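Putative ribokinase II (Escherichia coli, PDB 3K9E) probably catalyses the transfer of a phosphate group from ATP to a sugar or related carbohydrate, as other pfkB-family kinases do. Local coordinates at residues Gln23-Pro28 against Phe95-Asn100; Asp192-Ser197 against Lys223-Lys228. All coordinates share one frame; numbering follows the deposited sequence.

Contact 1 of 2, residues Gln23-Pro28 against Phe95-Asn100; sequences QPFDQP and FVTYHN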
# COMPACT_ATOMS: atom_id res chain seq x y z
N GLN B 23 -1.45 -6.76 -18.79
CA GLN B 23 -2.40 -6.79 -17.67
C GLN B 23 -2.62 -5.39 -17.10
O GLN B 23 -1.67 -4.69 -16.77
CB GLN B 23 -1.87 -7.72 -16.57
CG GLN B 23 -2.92 -8.09 -15.53
CD GLN B 23 -2.48 -9.26 -14.67
OE1 GLN B 23 -1.87 -10.21 -15.16
NE2 GLN B 23 -2.81 -9.20 -13.38
N PRO B 24 -3.88 -4.95 -16.99
CA PRO B 24 -4.12 -3.62 -16.45
C PRO B 24 -4.23 -3.61 -14.93
O PRO B 24 -4.35 -4.67 -14.30
CB PRO B 24 -5.44 -3.24 -17.11
CG PRO B 24 -6.17 -4.52 -17.07
CD PRO B 24 -5.12 -5.55 -17.49
N PHE B 25 -4.19 -2.42 -14.34
CA PHE B 25 -4.32 -2.25 -12.90
C PHE B 25 -5.79 -2.17 -12.49
O PHE B 25 -6.15 -2.50 -11.36
CB PHE B 25 -3.64 -0.95 -12.44
CG PHE B 25 -2.14 -1.02 -12.35
CD1 PHE B 25 -1.52 -2.02 -11.61
CD2 PHE B 25 -1.35 -0.05 -12.96
CE1 PHE B 25 -0.13 -2.06 -11.48
CE2 PHE B 25 0.04 -0.08 -12.84
CZ PHE B 25 0.65 -1.08 -12.10
N ASP B 26 -6.64 -1.72 -13.41
CA ASP B 26 -8.05 -1.52 -13.13
C ASP B 26 -9.00 -2.63 -13.55
O ASP B 26 -10.11 -2.37 -14.02
CB ASP B 26 -8.51 -0.20 -13.75
CG ASP B 26 -8.46 -0.23 -15.27
OD1 ASP B 26 -7.96 -1.24 -15.82
OD2 ASP B 26 -8.93 0.74 -15.90
N GLN B 27 -8.56 -3.87 -13.38
CA GLN B 27 -9.37 -5.03 -13.70
C GLN B 27 -8.80 -6.22 -12.95
O GLN B 27 -7.58 -6.37 -12.84
CB GLN B 27 -9.38 -5.29 -15.22
CG GLN B 27 -10.26 -4.31 -15.99
CD GLN B 27 -10.41 -4.66 -17.46
OE1 GLN B 27 -10.82 -5.76 -17.82
NE2 GLN B 27 -10.07 -3.71 -18.33
N PRO B 28 -9.67 -7.08 -12.41
CA PRO B 28 -9.20 -8.26 -11.66
C PRO B 28 -8.35 -9.18 -12.53
O PRO B 28 -8.63 -9.38 -13.71
CB PRO B 28 -10.50 -8.90 -11.19
CG PRO B 28 -11.48 -8.52 -12.27
CD PRO B 28 -11.14 -7.09 -12.54
N PHE B 95 3.30 -2.35 -7.21
CA PHE B 95 2.64 -3.24 -8.16
C PHE B 95 3.22 -2.86 -9.51
O PHE B 95 3.36 -1.68 -9.81
CB PHE B 95 1.13 -2.98 -8.19
CG PHE B 95 0.38 -3.59 -7.05
CD1 PHE B 95 -0.16 -4.87 -7.16
CD2 PHE B 95 0.23 -2.90 -5.85
CE1 PHE B 95 -0.85 -5.45 -6.11
CE2 PHE B 95 -0.46 -3.47 -4.78
CZ PHE B 95 -1.01 -4.75 -4.92
N VAL B 96 3.57 -3.85 -10.32
CA VAL B 96 4.14 -3.53 -11.62
C VAL B 96 3.54 -4.37 -12.75
O VAL B 96 3.23 -5.55 -12.58
CB VAL B 96 5.68 -3.72 -11.63
CG1 VAL B 96 6.04 -5.16 -11.30
CG2 VAL B 96 6.25 -3.34 -12.99
N THR B 97 3.33 -3.72 -13.90
CA THR B 97 2.83 -4.41 -15.07
C THR B 97 3.75 -4.13 -16.23
O THR B 97 4.52 -3.17 -16.21
CB THR B 97 1.45 -3.95 -15.55
OG1 THR B 97 0.62 -3.59 -14.44
CG2 THR B 97 0.80 -5.10 -16.32
N TYR B 98 3.63 -4.95 -17.26
CA TYR B 98 4.44 -4.85 -18.47
C TYR B 98 3.63 -4.53 -19.73
O TYR B 98 2.59 -5.13 -19.96
CB TYR B 98 5.15 -6.18 -18.70
CG TYR B 98 6.36 -6.39 -17.85
CD1 TYR B 98 7.64 -6.28 -18.41
CD2 TYR B 98 6.25 -6.73 -16.51
CE1 TYR B 98 8.78 -6.50 -17.65
CE2 TYR B 98 7.39 -6.96 -15.73
CZ TYR B 98 8.65 -6.84 -16.31
OH TYR B 98 9.78 -7.08 -15.57
N HIS B 99 4.13 -3.59 -20.53
CA HIS B 99 3.50 -3.21 -21.78
C HIS B 99 4.20 -4.01 -22.88
O HIS B 99 5.33 -4.49 -22.67
CB HIS B 99 3.67 -1.70 -22.06
CG HIS B 99 2.94 -0.81 -21.10
ND1 HIS B 99 1.56 -0.74 -21.06
CD2 HIS B 99 3.39 0.06 -20.17
CE1 HIS B 99 1.19 0.14 -20.14
NE2 HIS B 99 2.28 0.65 -19.59
N ASN B 100 3.56 -4.17 -24.05
CA ASN B 100 4.15 -4.90 -25.18
C ASN B 100 5.40 -4.18 -25.66
O ASN B 100 6.30 -4.79 -26.28
CB ASN B 100 3.15 -5.00 -26.33
CG ASN B 100 2.09 -6.00 -26.08
OD1 ASN B 100 2.34 -7.23 -26.11
ND2 ASN B 100 0.87 -5.52 -25.80
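Q23 OE1, at the end of a side chain whose root lies beside T97, is gripped by hydrogen bonds from K20 N and S19 OG, while NE2 bonds to I30 O. With CG anti to the backbone N (chi1 -166°) and the chain extended beyond it, the carboxamide leads away from strand 92-98, so Q23 meets T97 through its root and not its polar end. The modelled T97 methyl runs into Q23 O, so the rotation of the T97 side chain is doubtful. The main apolar piece is F25. The F25 ring runs the opposite way to the T97 side chain, with T97 OG1 standing 3.3 Å above one face and offset toward the rim, and F25 CE1 lies 3.6 Å from F95 CB. The ring's edge meets the strand backbone: F95 O is 3.6 Å from F25 CZ, near the ring plane, and V96 N lies at the same edge. An alanine in place of F25 is likely to open a gap over T97 OG1 and F95 CB and to remove the packing against G64 of the second subunit. F95 turns its own ring the other way, edge-to-face with W31 and with F65 of the second subunit. Residues 23-28, in the loop between strands 13-18 and 29-37, thus fold over strand 92-98, itself flanked by its parallel neighbour 13-18 and its antiparallel neighbour 104-109, whose D105 and I107 also touch F25.

Contact 2 of 2, residues Asp192-Ser197 against Lys223-Lys228; sequences DIYMPS and KEVIVK
With CG anti to the carbonyl carbon in both D192 and K223, the two side chains run the same way from paired backbone positions, and a bend at the end of K223 (chi4 59°) turns NZ onto D192 OD1. The resulting salt bridge is short, 2.6 Å between K223 NZ and D192 OD1, and comes from above the carboxylate plane, 46° out of it; OD2 is taken by I164 N. D192 O is gripped twice, by the N-H groups of K223 and E224. Parallel pairing follows: Y194 N reaches E224 O at 2.8 Å, almost perfectly straight (179°), and I226 N reaches Y194 O at 2.7 Å. P196 has no N-H to give, and I226 O instead receives the CA-H of M195, 3.1 Å from M195 CA to I226 O. Pairing resumes where K228 N meets P196 O at 3.1 Å. K228 bends at chi3, bringing NZ to a weak bond with M195 O while its salt bridge goes to D167. On the face shared by I193 and E224, I193 CG2 packs 3.8 Å from I226 CD1, and E224 OE2 turns to R270 and Y236. On the other face, Y194 and V225 lie together, the tyrosine ring edge-to-face with F217 of helix 210-220. Strand 193-194, that helix and strand 224-228 form a beta-alpha-beta crossover unit, the repeating element of the ribokinase alpha/beta fold.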
# COMPACT_ATOMS: atom_id res chain seq x y z
N ASP B 192 32.94 9.86 -2.65
CA ASP B 192 34.25 9.44 -3.15
C ASP B 192 34.07 8.58 -4.40
O ASP B 192 34.91 8.61 -5.31
CB ASP B 192 35.00 8.61 -2.10
CG ASP B 192 35.11 9.31 -0.76
OD1 ASP B 192 35.73 10.40 -0.68
OD2 ASP B 192 34.57 8.76 0.23
N ILE B 193 32.99 7.82 -4.44
CA ILE B 193 32.70 6.95 -5.59
C ILE B 193 31.33 7.29 -6.15
O ILE B 193 30.31 7.09 -5.49
CB ILE B 193 32.73 5.45 -5.17
CG1 ILE B 193 34.09 5.12 -4.56
CG2 ILE B 193 32.47 4.56 -6.39
CD1 ILE B 193 34.17 3.73 -3.94
N TYR B 194 31.31 7.82 -7.37
CA TYR B 194 30.07 8.22 -8.02
C TYR B 194 29.75 7.22 -9.15
O TYR B 194 30.57 7.00 -10.04
CB TYR B 194 30.25 9.64 -8.56
CG TYR B 194 28.98 10.32 -8.97
CD1 TYR B 194 27.84 10.25 -8.16
CD2 TYR B 194 28.91 11.06 -10.14
CE1 TYR B 194 26.66 10.90 -8.52
CE2 TYR B 194 27.74 11.72 -10.52
CZ TYR B 194 26.62 11.63 -9.70
OH TYR B 194 25.46 12.28 -10.07
N MSE B 195 28.56 6.63 -9.10
CA MSE B 195 28.17 5.63 -10.09
C MSE B 195 26.87 5.91 -10.85
O MSE B 195 25.88 5.19 -10.70
CB MSE B 195 28.06 4.25 -9.41
CG MSE B 195 29.30 3.83 -8.63
SE MSE B 195 29.03 2.17 -7.61
CE MSE B 195 28.51 2.96 -5.93
N PRO B 196 26.85 6.96 -11.68
CA PRO B 196 25.61 7.23 -12.40
C PRO B 196 25.45 6.35 -13.63
O PRO B 196 26.42 5.78 -14.14
CB PRO B 196 25.75 8.71 -12.78
CG PRO B 196 27.23 8.83 -13.03
CD PRO B 196 27.83 8.04 -11.87
N SER B 197 24.21 6.21 -14.08
CA SER B 197 23.94 5.44 -15.28
C SER B 197 24.13 6.48 -16.39
O SER B 197 24.11 7.68 -16.12
CB SER B 197 22.51 4.91 -15.27
OG SER B 197 21.59 5.96 -15.05
N LYS B 223 36.67 10.81 -6.35
CA LYS B 223 37.84 10.03 -6.69
C LYS B 223 37.59 9.11 -7.88
O LYS B 223 38.45 8.92 -8.73
CB LYS B 223 38.28 9.19 -5.49
CG LYS B 223 38.54 10.01 -4.23
CD LYS B 223 39.12 9.16 -3.11
CE LYS B 223 39.43 9.99 -1.86
NZ LYS B 223 38.20 10.66 -1.33
N GLU B 224 36.40 8.54 -7.93
CA GLU B 224 36.05 7.63 -9.01
C GLU B 224 34.64 7.84 -9.51
O GLU B 224 33.72 8.14 -8.75
CB GLU B 224 36.22 6.18 -8.55
CG GLU B 224 37.66 5.74 -8.36
CD GLU B 224 37.79 4.46 -7.57
OE1 GLU B 224 37.41 4.46 -6.37
OE2 GLU B 224 38.26 3.45 -8.13
N VAL B 225 34.48 7.68 -10.82
CA VAL B 225 33.19 7.82 -11.48
C VAL B 225 33.02 6.58 -12.33
O VAL B 225 33.84 6.30 -13.21
CB VAL B 225 33.13 9.05 -12.40
CG1 VAL B 225 31.71 9.22 -12.94
CG2 VAL B 225 33.56 10.30 -11.65
N ILE B 226 31.97 5.81 -12.06
CA ILE B 226 31.69 4.61 -12.82
C ILE B 226 30.37 4.84 -13.54
O ILE B 226 29.34 5.12 -12.90
CB ILE B 226 31.57 3.36 -11.91
CG1 ILE B 226 32.91 3.07 -11.24
CG2 ILE B 226 31.13 2.17 -12.73
CD1 ILE B 226 33.22 3.99 -10.09
N VAL B 227 30.40 4.75 -14.86
CA VAL B 227 29.20 4.97 -15.65
C VAL B 227 28.63 3.69 -16.23
O VAL B 227 29.32 2.94 -16.94
CB VAL B 227 29.46 5.97 -16.79
CG1 VAL B 227 28.21 6.14 -17.63
CG2 VAL B 227 29.89 7.31 -16.20
N LYS B 228 27.37 3.44 -15.91
CA LYS B 228 26.64 2.27 -16.40
C LYS B 228 25.91 2.71 -17.66
O LYS B 228 24.97 3.52 -17.58
CB LYS B 228 25.65 1.81 -15.33
CG LYS B 228 26.30 1.51 -14.00
CD LYS B 228 25.30 1.51 -12.86
CE LYS B 228 24.86 2.92 -12.51
NZ LYS B 228 23.94 2.91 -11.34

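Contact 1 closes before contact 2 opens along the chain, and the two lie on opposite sides of its centre, 34 Å apart between centres and about 17 Å between nearest atoms. They share no sheet. Contact 1 lays a loop against strand 92-98 of the small four-stranded sheet, which faces the second subunit and is consistent with the lid through which ribokinase relatives cover their sugar and dimerise. The 192-197/223-228 pair joins neighbouring strands inside the nine-stranded mixed sheet of the main alpha/beta body, where neither segment touches the other subunit. Together they sample the two-part build of the family: a probable lid in contact with the second subunit, and a larger core.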